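Local coordinates for truncated hemoglobin from geobacillus stearothermophilus (Geobacillus stearothermophilus, PDB 2BKM), which binds heme and probably binds oxygen or other small ligands at the heme iron, at residues K49-Q54 with P60-E65; A22-V27 with D39-T44; E8-E13 with G103-Q108. All blocks are in the same frame, centred on the assembly; numbering follows the deposited sequence.

Interaction 1: K49-Q54 with P60-E65. With HEM (protoporphyrin IX containing Fe), chain D.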
loop_
_atom_site.group_PDB
_atom_site.type_symbol
_atom_site.label_atom_id
_atom_site.label_comp_id
_atom_site.label_asym_id
_atom_site.label_seq_id
_atom_site.Cartn_x
_atom_site.Cartn_y
_atom_site.Cartn_z
ATOM N N LYS A 49 5.868 -0.415 -5.484
ATOM C CA LYS A 49 7.181 -0.767 -4.957
ATOM C C LYS A 49 8.031 0.490 -4.766
ATOM O O LYS A 49 8.677 0.688 -3.739
ATOM C CB LYS A 49 7.880 -1.743 -5.876
ATOM C CG LYS A 49 9.237 -2.097 -5.329
ATOM C CD LYS A 49 9.864 -3.323 -5.927
ATOM C CE LYS A 49 10.732 -4.050 -4.876
ATOM N NZ LYS A 49 11.558 -3.286 -3.835
ATOM N N GLN A 50 8.012 1.368 -5.777
ATOM C CA GLN A 50 8.750 2.629 -5.663
ATOM C C GLN A 50 8.221 3.498 -4.533
ATOM O O GLN A 50 8.976 4.028 -3.721
ATOM C CB GLN A 50 8.664 3.414 -6.972
ATOM C CG GLN A 50 9.355 2.711 -8.105
ATOM C CD GLN A 50 9.146 3.435 -9.388
ATOM O OE1 GLN A 50 8.040 3.854 -9.701
ATOM N NE2 GLN A 50 10.212 3.616 -10.129
ATOM N N PHE A 51 6.891 3.598 -4.443
ATOM C CA PHE A 51 6.303 4.432 -3.437
ATOM C C PHE A 51 6.597 3.942 -2.021
ATOM O O PHE A 51 6.984 4.718 -1.182
ATOM C CB PHE A 51 4.792 4.565 -3.627
ATOM C CG PHE A 51 4.188 5.401 -2.574
ATOM C CD1 PHE A 51 4.369 6.771 -2.614
ATOM C CD2 PHE A 51 3.543 4.823 -1.456
ATOM C CE1 PHE A 51 3.878 7.586 -1.557
ATOM C CE2 PHE A 51 3.056 5.596 -0.424
ATOM C CZ PHE A 51 3.220 6.982 -0.441
ATOM N N LEU A 52 6.384 2.652 -1.792
ATOM C CA LEU A 52 6.535 2.144 -0.444
ATOM C C LEU A 52 7.998 2.243 -0.011
ATOM O O LEU A 52 8.284 2.548 1.138
ATOM C CB LEU A 52 6.057 0.703 -0.359
ATOM C CG LEU A 52 4.529 0.541 -0.469
ATOM C CD1 LEU A 52 4.220 -0.917 -0.464
ATOM C CD2 LEU A 52 3.833 1.278 0.674
ATOM N N THR A 53 8.914 2.084 -0.967
ATOM C CA THR A 53 10.332 2.259 -0.660
ATOM C C THR A 53 10.573 3.653 -0.093
ATOM O O THR A 53 11.157 3.823 0.966
ATOM C CB THR A 53 11.153 2.020 -1.956
ATOM O OG1 THR A 53 11.013 0.641 -2.321
ATOM C CG2 THR A 53 12.626 2.384 -1.700
ATOM N N GLN A 54 10.077 4.654 -0.800
ATOM C CA GLN A 54 10.240 6.023 -0.376
ATOM C C GLN A 54 9.475 6.316 0.904
ATOM O O GLN A 54 9.980 6.960 1.791
ATOM C CB GLN A 54 9.794 6.877 -1.562
ATOM C CG GLN A 54 9.662 8.340 -1.377
ATOM C CD GLN A 54 9.312 8.976 -2.696
ATOM O OE1 GLN A 54 9.767 8.538 -3.751
ATOM N NE2 GLN A 54 8.495 10.014 -2.647
ATOM N N PRO A 60 14.247 7.772 -2.657
ATOM C CA PRO A 60 13.021 8.423 -3.156
ATOM C C PRO A 60 12.699 7.989 -4.578
ATOM O O PRO A 60 12.627 8.797 -5.514
ATOM C CB PRO A 60 13.358 9.916 -3.071
ATOM C CG PRO A 60 14.886 9.912 -3.283
ATOM C CD PRO A 60 15.411 8.698 -2.642
ATOM N N LEU A 61 12.440 6.697 -4.744
ATOM C CA LEU A 61 12.284 6.107 -6.059
ATOM C C LEU A 61 11.054 6.568 -6.799
ATOM O O LEU A 61 11.029 6.656 -8.033
ATOM C CB LEU A 61 12.224 4.601 -5.922
ATOM C CG LEU A 61 13.458 3.928 -5.329
ATOM C CD1 LEU A 61 13.273 2.422 -5.410
ATOM C CD2 LEU A 61 14.721 4.357 -6.060
ATOM N N TYR A 62 9.987 6.790 -6.053
ATOM C CA TYR A 62 8.750 7.150 -6.674
ATOM C C TYR A 62 8.815 8.569 -7.240
ATOM O O TYR A 62 8.470 8.783 -8.399
ATOM C CB TYR A 62 7.585 7.003 -5.665
ATOM C CG TYR A 62 6.254 7.391 -6.277
ATOM C CD1 TYR A 62 5.427 6.441 -6.877
ATOM C CD2 TYR A 62 5.860 8.743 -6.326
ATOM C CE1 TYR A 62 4.215 6.812 -7.464
ATOM C CE2 TYR A 62 4.643 9.112 -6.918
ATOM C CZ TYR A 62 3.837 8.157 -7.468
ATOM O OH TYR A 62 2.675 8.563 -8.064
ATOM N N THR A 63 9.285 9.505 -6.426
ATOM C CA THR A 63 9.369 10.895 -6.881
ATOM C C THR A 63 10.242 10.976 -8.131
ATOM O O THR A 63 9.895 11.675 -9.090
ATOM C CB THR A 63 9.874 11.779 -5.790
ATOM O OG1 THR A 63 8.845 11.891 -4.793
ATOM C CG2 THR A 63 10.153 13.190 -6.328
ATOM N N ALA A 64 11.336 10.232 -8.120
ATOM C CA ALA A 64 12.310 10.279 -9.222
ATOM C C ALA A 64 11.634 9.964 -10.536
ATOM O O ALA A 64 11.929 10.564 -11.560
ATOM C CB ALA A 64 13.458 9.314 -8.970
ATOM N N GLU A 65 10.709 9.018 -10.529
ATOM C CA GLU A 65 10.069 8.650 -11.767
ATOM C C GLU A 65 8.736 9.322 -12.018
ATOM O O GLU A 65 8.365 9.523 -13.182
ATOM C CB GLU A 65 9.943 7.123 -11.862
ATOM C CG GLU A 65 9.457 6.642 -13.214
ATOM C CD GLU A 65 9.325 5.122 -13.293
ATOM O OE1 GLU A 65 10.117 4.408 -12.647
ATOM O OE2 GLU A 65 8.435 4.665 -14.044
HETATM C CHA HEM D . -2.848 4.177 -7.318
HETATM C CHB HEM D . -6.823 2.427 -5.243
HETATM C CHC HEM D . -4.834 3.329 -0.916
HETATM C CHD HEM D . -0.591 4.061 -3.038
HETATM C C1A HEM D . -4.062 3.593 -7.092
HETATM C C2A HEM D . -4.966 3.202 -8.152
HETATM C C3A HEM D . -6.064 2.719 -7.575
HETATM C C4A HEM D . -5.887 2.799 -6.149
HETATM C CMA HEM D . -7.302 2.158 -8.300
HETATM C CAA HEM D . -4.673 3.304 -9.659
HETATM C CBA HEM D . -3.627 2.272 -10.034
HETATM C CGA HEM D . -3.004 2.506 -11.396
HETATM O O1A HEM D . -3.448 3.411 -12.178
HETATM O O2A HEM D . -2.012 1.804 -11.718
HETATM C C1B HEM D . -6.634 2.571 -3.900
HETATM C C2B HEM D . -7.637 2.313 -2.886
HETATM C C3B HEM D . -7.091 2.593 -1.708
HETATM C C4B HEM D . -5.724 3.021 -1.887
HETATM C CMB HEM D . -9.063 1.776 -3.132
HETATM C CAB HEM D . -7.790 2.453 -0.365
HETATM C CBB HEM D . -7.527 3.257 0.672
HETATM C C1C HEM D . -3.481 3.519 -1.101
HETATM C C2C HEM D . -2.482 3.548 -0.060
HETATM C C3C HEM D . -1.322 3.761 -0.695
HETATM C C4C HEM D . -1.563 3.851 -2.113
HETATM C CMC HEM D . -2.721 3.370 1.468
HETATM C CAC HEM D . 0.101 3.839 -0.118
HETATM C CBC HEM D . 0.407 3.860 1.172
HETATM C C1D HEM D . -0.826 4.196 -4.369
HETATM C C2D HEM D . 0.185 4.587 -5.320
HETATM C C3D HEM D . -0.521 4.635 -6.627
HETATM C C4D HEM D . -1.897 4.309 -6.348
HETATM C CMD HEM D . 1.670 4.850 -5.036
HETATM C CAD HEM D . 0.093 4.989 -7.968
HETATM C CBD HEM D . -0.181 6.468 -8.274
HETATM C CGD HEM D . 0.320 6.711 -9.678
HETATM O O1D HEM D . -0.395 6.372 -10.678
HETATM O O2D HEM D . 1.485 7.185 -9.773
HETATM N NA HEM D . -4.669 3.333 -5.882
HETATM N NB HEM D . -5.500 3.002 -3.241
HETATM N NC HEM D . -2.891 3.681 -2.332
HETATM N ND HEM D . -2.037 4.035 -5.017
HETATM FE FE HEM D . -3.774 3.534 -4.117
#

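Interaction 2: A22-V27 with D39-T44. With HEM (protoporphyrin IX containing Fe), chain D; ACT (acetate ion), chain E.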
loop_
_atom_site.group_PDB
_atom_site.type_symbol
_atom_site.label_atom_id
_atom_site.label_comp_id
_atom_site.label_asym_id
_atom_site.label_seq_id
_atom_site.Cartn_x
_atom_site.Cartn_y
_atom_site.Cartn_z
ATOM N N ALA A 22 2.711 -10.017 -3.305
ATOM C CA ALA A 22 1.625 -10.684 -2.635
ATOM C C ALA A 22 0.369 -9.818 -2.577
ATOM O O ALA A 22 -0.752 -10.295 -2.744
ATOM C CB ALA A 22 2.094 -11.085 -1.239
ATOM N N PHE A 23 0.576 -8.539 -2.330
ATOM C CA PHE A 23 -0.512 -7.604 -2.212
ATOM C C PHE A 23 -1.362 -7.546 -3.502
ATOM O O PHE A 23 -2.581 -7.615 -3.447
ATOM C CB PHE A 23 0.037 -6.231 -1.829
ATOM C CG PHE A 23 -1.037 -5.179 -1.703
ATOM C CD1 PHE A 23 -1.063 -4.124 -2.604
ATOM C CD2 PHE A 23 -2.027 -5.255 -0.726
ATOM C CE1 PHE A 23 -2.036 -3.148 -2.505
ATOM C CE2 PHE A 23 -3.017 -4.284 -0.625
ATOM C CZ PHE A 23 -3.024 -3.230 -1.509
ATOM N N TYR A 24 -0.682 -7.430 -4.643
ATOM C CA TYR A 24 -1.465 -7.271 -5.876
ATOM C C TYR A 24 -2.152 -8.540 -6.290
ATOM O O TYR A 24 -3.208 -8.479 -6.951
ATOM C CB TYR A 24 -0.698 -6.588 -7.004
ATOM C CG TYR A 24 -0.582 -5.146 -6.647
ATOM C CD1 TYR A 24 0.619 -4.604 -6.231
ATOM C CD2 TYR A 24 -1.715 -4.345 -6.646
ATOM C CE1 TYR A 24 0.694 -3.279 -5.839
ATOM C CE2 TYR A 24 -1.662 -3.039 -6.256
ATOM C CZ TYR A 24 -0.443 -2.504 -5.845
ATOM O OH TYR A 24 -0.367 -1.193 -5.436
ATOM N N ARG A 25 -1.615 -9.694 -5.880
ATOM C CA ARG A 25 -2.400 -10.909 -6.107
ATOM C C ARG A 25 -3.718 -10.865 -5.321
ATOM O O ARG A 25 -4.758 -11.331 -5.800
ATOM C CB ARG A 25 -1.623 -12.158 -5.704
ATOM C CG ARG A 25 -0.487 -12.485 -6.633
ATOM C CD ARG A 25 -0.006 -13.913 -6.327
ATOM N NE ARG A 25 0.614 -14.022 -5.004
ATOM C CZ ARG A 25 1.913 -13.841 -4.798
ATOM N NH1 ARG A 25 2.427 -13.959 -3.576
ATOM N NH2 ARG A 25 2.702 -13.538 -5.828
ATOM N N ARG A 26 -3.682 -10.316 -4.100
ATOM C CA ARG A 26 -4.889 -10.210 -3.302
ATOM C C ARG A 26 -5.833 -9.163 -3.869
ATOM O O ARG A 26 -7.029 -9.354 -3.882
ATOM C CB ARG A 26 -4.546 -9.869 -1.850
ATOM C CG ARG A 26 -3.727 -10.898 -1.054
ATOM C CD ARG A 26 -4.138 -12.347 -1.193
ATOM N NE ARG A 26 -3.435 -13.060 -0.124
ATOM C CZ ARG A 26 -4.025 -13.697 0.886
ATOM N NH1 ARG A 26 -5.351 -13.793 0.977
ATOM N NH2 ARG A 26 -3.262 -14.263 1.800
ATOM N N VAL A 27 -5.283 -8.032 -4.314
ATOM C CA VAL A 27 -6.099 -6.989 -4.877
ATOM C C VAL A 27 -6.824 -7.501 -6.088
ATOM O O VAL A 27 -8.008 -7.230 -6.242
ATOM C CB VAL A 27 -5.227 -5.759 -5.243
ATOM C CG1 VAL A 27 -6.026 -4.760 -6.068
ATOM C CG2 VAL A 27 -4.686 -5.082 -3.958
ATOM N N ASP A 39 -6.663 -4.026 -15.190
ATOM C CA ASP A 39 -6.661 -5.481 -15.281
ATOM C C ASP A 39 -5.241 -6.022 -15.214
ATOM O O ASP A 39 -4.989 -7.076 -14.624
ATOM C CB ASP A 39 -7.325 -5.919 -16.579
ATOM C CG ASP A 39 -8.767 -5.456 -16.672
ATOM O OD1 ASP A 39 -9.124 -4.889 -17.725
ATOM O OD2 ASP A 39 -9.529 -5.647 -15.687
ATOM N N ASP A 40 -4.324 -5.265 -15.800
ATOM C CA ASP A 40 -2.921 -5.557 -15.718
ATOM C C ASP A 40 -2.317 -4.676 -14.635
ATOM O O ASP A 40 -2.258 -3.465 -14.781
ATOM C CB ASP A 40 -2.297 -5.199 -17.043
ATOM C CG ASP A 40 -0.889 -5.664 -17.153
ATOM O OD1 ASP A 40 -0.414 -5.718 -18.318
ATOM O OD2 ASP A 40 -0.242 -5.988 -16.111
ATOM N N LEU A 41 -1.874 -5.324 -13.560
ATOM C CA LEU A 41 -1.339 -4.597 -12.419
ATOM C C LEU A 41 0.143 -4.410 -12.452
ATOM O O LEU A 41 0.744 -3.986 -11.462
ATOM C CB LEU A 41 -1.754 -5.319 -11.140
ATOM C CG LEU A 41 -3.267 -5.296 -10.868
ATOM C CD1 LEU A 41 -3.633 -6.388 -9.885
ATOM C CD2 LEU A 41 -3.741 -3.938 -10.385
ATOM N N THR A 42 0.762 -4.690 -13.591
ATOM C CA THR A 42 2.212 -4.562 -13.697
ATOM C C THR A 42 2.674 -3.161 -13.339
ATOM O O THR A 42 3.547 -2.978 -12.519
ATOM C CB THR A 42 2.674 -4.953 -15.130
ATOM O OG1 THR A 42 2.264 -6.295 -15.369
ATOM C CG2 THR A 42 4.208 -4.864 -15.272
ATOM N N GLU A 43 2.091 -2.152 -13.965
ATOM C CA GLU A 43 2.538 -0.811 -13.736
ATOM C C GLU A 43 2.226 -0.362 -12.312
ATOM O O GLU A 43 3.030 0.308 -11.664
ATOM C CB GLU A 43 1.863 0.110 -14.730
ATOM C CG GLU A 43 2.356 1.485 -14.701
ATOM C CD GLU A 43 1.616 2.349 -15.711
ATOM O OE1 GLU A 43 0.903 1.784 -16.580
ATOM O OE2 GLU A 43 1.722 3.595 -15.625
ATOM N N THR A 44 1.052 -0.770 -11.826
ATOM C CA THR A 44 0.655 -0.376 -10.486
ATOM C C THR A 44 1.649 -0.908 -9.467
ATOM O O THR A 44 2.044 -0.208 -8.536
ATOM C CB THR A 44 -0.712 -0.982 -10.168
ATOM O OG1 THR A 44 -1.632 -0.622 -11.212
ATOM C CG2 THR A 44 -1.202 -0.462 -8.832
HETATM C CHA HEM D . -2.848 4.177 -7.318
HETATM C CHB HEM D . -6.823 2.427 -5.243
HETATM C CHC HEM D . -4.834 3.329 -0.916
HETATM C CHD HEM D . -0.591 4.061 -3.038
HETATM C C1A HEM D . -4.062 3.593 -7.092
HETATM C C2A HEM D . -4.966 3.202 -8.152
HETATM C C3A HEM D . -6.064 2.719 -7.575
HETATM C C4A HEM D . -5.887 2.799 -6.149
HETATM C CMA HEM D . -7.302 2.158 -8.300
HETATM C CAA HEM D . -4.673 3.304 -9.659
HETATM C CBA HEM D . -3.627 2.272 -10.034
HETATM C CGA HEM D . -3.004 2.506 -11.396
HETATM O O1A HEM D . -3.448 3.411 -12.178
HETATM O O2A HEM D . -2.012 1.804 -11.718
HETATM C C1B HEM D . -6.634 2.571 -3.900
HETATM C C2B HEM D . -7.637 2.313 -2.886
HETATM C C3B HEM D . -7.091 2.593 -1.708
HETATM C C4B HEM D . -5.724 3.021 -1.887
HETATM C CMB HEM D . -9.063 1.776 -3.132
HETATM C CAB HEM D . -7.790 2.453 -0.365
HETATM C CBB HEM D . -7.527 3.257 0.672
HETATM C C1C HEM D . -3.481 3.519 -1.101
HETATM C C2C HEM D . -2.482 3.548 -0.060
HETATM C C3C HEM D . -1.322 3.761 -0.695
HETATM C C4C HEM D . -1.563 3.851 -2.113
HETATM C CMC HEM D . -2.721 3.370 1.468
HETATM C CAC HEM D . 0.101 3.839 -0.118
HETATM C CBC HEM D . 0.407 3.860 1.172
HETATM C C1D HEM D . -0.826 4.196 -4.369
HETATM C C2D HEM D . 0.185 4.587 -5.320
HETATM C C3D HEM D . -0.521 4.635 -6.627
HETATM C C4D HEM D . -1.897 4.309 -6.348
HETATM C CMD HEM D . 1.670 4.850 -5.036
HETATM C CAD HEM D . 0.093 4.989 -7.968
HETATM C CBD HEM D . -0.181 6.468 -8.274
HETATM C CGD HEM D . 0.320 6.711 -9.678
HETATM O O1D HEM D . -0.395 6.372 -10.678
HETATM O O2D HEM D . 1.485 7.185 -9.773
HETATM N NA HEM D . -4.669 3.333 -5.882
HETATM N NB HEM D . -5.500 3.002 -3.241
HETATM N NC HEM D . -2.891 3.681 -2.332
HETATM N ND HEM D . -2.037 4.035 -5.017
HETATM FE FE HEM D . -3.774 3.534 -4.117
HETATM C C ACT E . -2.414 0.830 -4.886
HETATM O O ACT E . -2.326 -0.323 -4.471
HETATM O OXT ACT E . -3.016 1.602 -4.164
HETATM C CH3 ACT E . -1.807 1.262 -6.166
#

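Interaction 3: E8-E13 with G103-Q108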
loop_
_atom_site.group_PDB
_atom_site.type_symbol
_atom_site.label_atom_id
_atom_site.label_comp_id
_atom_site.label_asym_id
_atom_site.label_seq_id
_atom_site.Cartn_x
_atom_site.Cartn_y
_atom_site.Cartn_z
ATOM N N GLU A 8 14.521 -0.169 6.510
ATOM C CA GLU A 8 15.506 -1.145 6.977
ATOM C C GLU A 8 14.900 -2.099 7.997
ATOM O O GLU A 8 15.167 -3.309 7.986
ATOM C CB GLU A 8 16.665 -0.391 7.634
ATOM C CG GLU A 8 17.492 0.435 6.679
ATOM C CD GLU A 8 17.856 1.842 7.215
ATOM O OE1 GLU A 8 18.109 2.018 8.440
ATOM O OE2 GLU A 8 17.881 2.791 6.388
ATOM N N ALA A 9 14.115 -1.556 8.924
ATOM C CA ALA A 9 13.553 -2.343 10.007
ATOM C C ALA A 9 12.776 -3.521 9.496
ATOM O O ALA A 9 12.752 -4.566 10.141
ATOM C CB ALA A 9 12.675 -1.446 10.911
ATOM N N ILE A 10 12.079 -3.367 8.370
ATOM C CA ILE A 10 11.265 -4.455 7.891
ATOM C C ILE A 10 11.988 -5.360 6.917
ATOM O O ILE A 10 11.433 -6.359 6.471
ATOM C CB ILE A 10 9.929 -3.989 7.237
ATOM C CG1 ILE A 10 10.214 -3.259 5.919
ATOM C CG2 ILE A 10 9.116 -3.147 8.198
ATOM C CD1 ILE A 10 8.927 -3.069 5.062
ATOM N N GLY A 11 13.224 -5.002 6.591
ATOM C CA GLY A 11 14.031 -5.819 5.678
ATOM C C GLY A 11 14.246 -5.247 4.289
ATOM O O GLY A 11 14.731 -5.951 3.375
ATOM N N GLY A 12 13.908 -3.970 4.106
ATOM C CA GLY A 12 14.259 -3.236 2.918
ATOM C C GLY A 12 13.672 -3.768 1.630
ATOM O O GLY A 12 12.542 -4.258 1.592
ATOM N N GLU A 13 14.478 -3.679 0.564
ATOM C CA GLU A 13 14.046 -3.961 -0.785
ATOM C C GLU A 13 13.340 -5.306 -0.911
ATOM O O GLU A 13 12.293 -5.416 -1.570
ATOM C CB GLU A 13 15.250 -3.870 -1.729
ATOM C CG GLU A 13 14.881 -3.761 -3.185
ATOM C CD GLU A 13 14.426 -5.065 -3.787
ATOM O OE1 GLU A 13 13.624 -5.048 -4.755
ATOM O OE2 GLU A 13 14.881 -6.126 -3.302
ATOM N N GLY A 103 5.548 -8.671 13.436
ATOM C CA GLY A 103 6.314 -8.011 14.477
ATOM C C GLY A 103 6.138 -6.513 14.512
ATOM O O GLY A 103 5.346 -5.962 13.770
ATOM N N PRO A 104 6.856 -5.845 15.388
ATOM C CA PRO A 104 6.539 -4.450 15.639
ATOM C C PRO A 104 6.847 -3.541 14.476
ATOM O O PRO A 104 6.119 -2.558 14.298
ATOM C CB PRO A 104 7.350 -4.114 16.914
ATOM C CG PRO A 104 8.394 -5.186 16.943
ATOM C CD PRO A 104 7.836 -6.390 16.347
ATOM N N ALA A 105 7.892 -3.810 13.709
ATOM C CA ALA A 105 8.158 -3.015 12.516
ATOM C C ALA A 105 7.039 -3.228 11.515
ATOM O O ALA A 105 6.576 -2.254 10.940
ATOM C CB ALA A 105 9.474 -3.438 11.920
ATOM N N ARG A 106 6.577 -4.459 11.325
ATOM C CA ARG A 106 5.388 -4.649 10.499
ATOM C C ARG A 106 4.241 -3.805 10.996
ATOM O O ARG A 106 3.561 -3.150 10.177
ATOM C CB ARG A 106 4.960 -6.090 10.514
ATOM C CG ARG A 106 3.721 -6.283 9.681
ATOM C CD ARG A 106 2.924 -7.322 10.258
ATOM N NE ARG A 106 1.500 -7.329 9.893
ATOM C CZ ARG A 106 0.876 -8.440 9.512
ATOM N NH1 ARG A 106 -0.423 -8.368 9.252
ATOM N NH2 ARG A 106 1.517 -9.601 9.333
ATOM N N GLU A 107 3.979 -3.811 12.303
ATOM C CA GLU A 107 2.773 -3.113 12.741
ATOM C C GLU A 107 2.921 -1.625 12.633
ATOM O O GLU A 107 1.942 -0.909 12.359
ATOM C CB GLU A 107 2.371 -3.518 14.164
ATOM C CG GLU A 107 2.236 -4.984 14.347
ATOM C CD GLU A 107 1.129 -5.617 13.606
ATOM O OE1 GLU A 107 0.369 -4.970 12.809
ATOM O OE2 GLU A 107 1.007 -6.851 13.859
ATOM N N GLN A 108 4.127 -1.123 12.844
ATOM C CA GLN A 108 4.366 0.312 12.700
ATOM C C GLN A 108 4.102 0.709 11.245
ATOM O O GLN A 108 3.448 1.733 10.953
ATOM C CB GLN A 108 5.824 0.656 13.034
ATOM C CG GLN A 108 6.137 0.706 14.496
ATOM C CD GLN A 108 7.633 0.666 14.781
ATOM O OE1 GLN A 108 8.038 0.316 15.901
ATOM N NE2 GLN A 108 8.453 0.996 13.796
#

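Interaction 1: K49-Q54 with P60-E65
Gln54 and Gln50 tie helix 42-55 to the short helix 61-66, one side of the heme crevice in this truncated globin fold. The axes of 49-54 and 61-65 run at 127° to each other and approach to 7.8 Å.

Hydrogen bonds come first. Gln54 OE1 accepts from Thr63 N at 2.9 Å, in the carbonyl plane and on a lone pair. Tyr62 N adds a weak second bond to the same oxygen. Gln54 NE2 gives a bond to Thr63 OG1, so both ends of the amide are used at the first turn of the helix. At chi1 171° Gln54 CG points opposite the backbone N, and the extended chain beyond it carries the amide across to that turn. With an alanine here the amide is gone, and Thr63 N and OG1, with Tyr62 N, would probably lose this partner across the contact. Gln50 NE2 meets Glu65 OE1 at 2.6 Å, from above the carboxylate plane. Glu65 OE1 also bonds His46.

Apolar contacts follow. Leu61 CD1 lies 3.8 Å from Thr53 CG2.

The aromatic pair is T-shaped. The edge of Phe51 points at the face of Tyr62, with centroids 5.8 Å apart. Both rings also line the heme pocket. Phe51 CB packs 3.4 Å from heme CMD, and Tyr62 OH gives a very short hydrogen bond of 2.5 Å to heme propionate O2D.

Interaction 2: A22-V27 with D39-T44
Tyr24 and Leu41 bring the two backbones closest, with CA atoms 7.1 Å apart, where helix 12-29 passes the turn that leads into helix 42-55. This is the distal side of the heme pocket in the truncated globin fold. No hydrogen bond joins the two segments directly. Side chains and bound groups make the contact.

Leu41 uses its CD1 branch. That methyl sits 3.6 Å from the carbonyl O of Tyr24 and also touches Tyr24 CB. Leu41 lies within an Asx turn: Asp40 OD2 accepts from Thr42 N and also from Thr42 OG1.

Thr44 has two different jobs. With OG1 at chi1 -53°, opposite the carbonyl carbon, the hydroxyl points to the propionate, while CG2, opposite the backbone N, points to Tyr24 and the acetate. The hydroxyl gives a hydrogen bond to heme propionate O2A at 2.5 Å. The methyl packs 3.6 Å from Tyr24 OH and also meets the CH3 of a bound acetate. The Tyr24 and Thr44 side chains cross at about a right angle.

Phe23 CD1 lies over the centre of one face of the Tyr24 ring, 3.6 Å above its plane. Phe23 in turn meets Trp88 edge-to-face. Tyr24 and Trp88 both belong to the pocket seen around an oxygen molecule, together with Phe37, Gln48 and His75. The acetate probably comes from the crystallisation liquor and takes a ligand position on the iron. Trp88 NE1 also bonds it. Tyr24 OH gives it a hydrogen bond through acetate O at a very short 2.4 Å, and acetate OXT binds the heme iron at 2.1 Å.

Interaction 3: E8-E13 with G103-Q108
Ile10 and Ala105 are the closest pair of backbones here, with CA atoms 5.8 Å apart. The contact is small, 120 Å² in all, with no hydrogen bond across the two segments. It sets the corner between helix 6-9 and helix 12-29 against the first turn of helix 104-120.

The Ile10 side chain can be followed outward. CB itself has no close partner in 103-108 and serves as the branch point. CG2 does the touching. It is anti to the carbonyl carbon (chi1 69° for CG1), which brings it over Ala105. There it meets Ala105 CB at 3.8 Å and Ala105 O at the same distance. Its approach to Arg106 N is looser, at 4.2 Å. CG1 takes the other branch, between the backbone N and the carbonyl carbon, and CD1 extends beyond it. Neither makes a close contact with 103-108. The buried Ile10 side chain also packs on Leu56.

Ala105 CB is the shared point of the contact. Besides Ile10 CG2, it touches Ala9 CB at 3.9 Å. The small alanines, Ala9 and Ala105, are consistent with the close approach of the backbones. Arg106 turns its charged end away, to a salt bridge with Asp97 and a bond to Leu101 O.

The corner is closed by Gly11, whose N bonds Glu8 O at 2.9 Å. Gly11 has a phi of 108° and ends helix 6-9 in a Schellman motif. Gly12 follows, also with positive phi. A glycine pair at the corner between the first two helices is a hallmark of truncated hemoglobins.

In the fold
Interaction 3 joins the first helical corner to the start of the last helix. Its two segments are 90 residues apart along the chain, and both other contacts fall between them. Interaction 2 closes before interaction 1 opens. Interactions 1 and 2 share helix 42-55 and have centres about 17 Å apart. Each meets the heme and bonds one of its propionates. Interactions 2 and 3 share helix 12-29, with centres about 22 Å apart. Interactions 1 and 3 also lie about 17 Å apart between centres. Helix 12-29 thus runs from the corner of interaction 3 to the heme pocket, and helix 42-55 lines that pocket in both interactions 1 and 2.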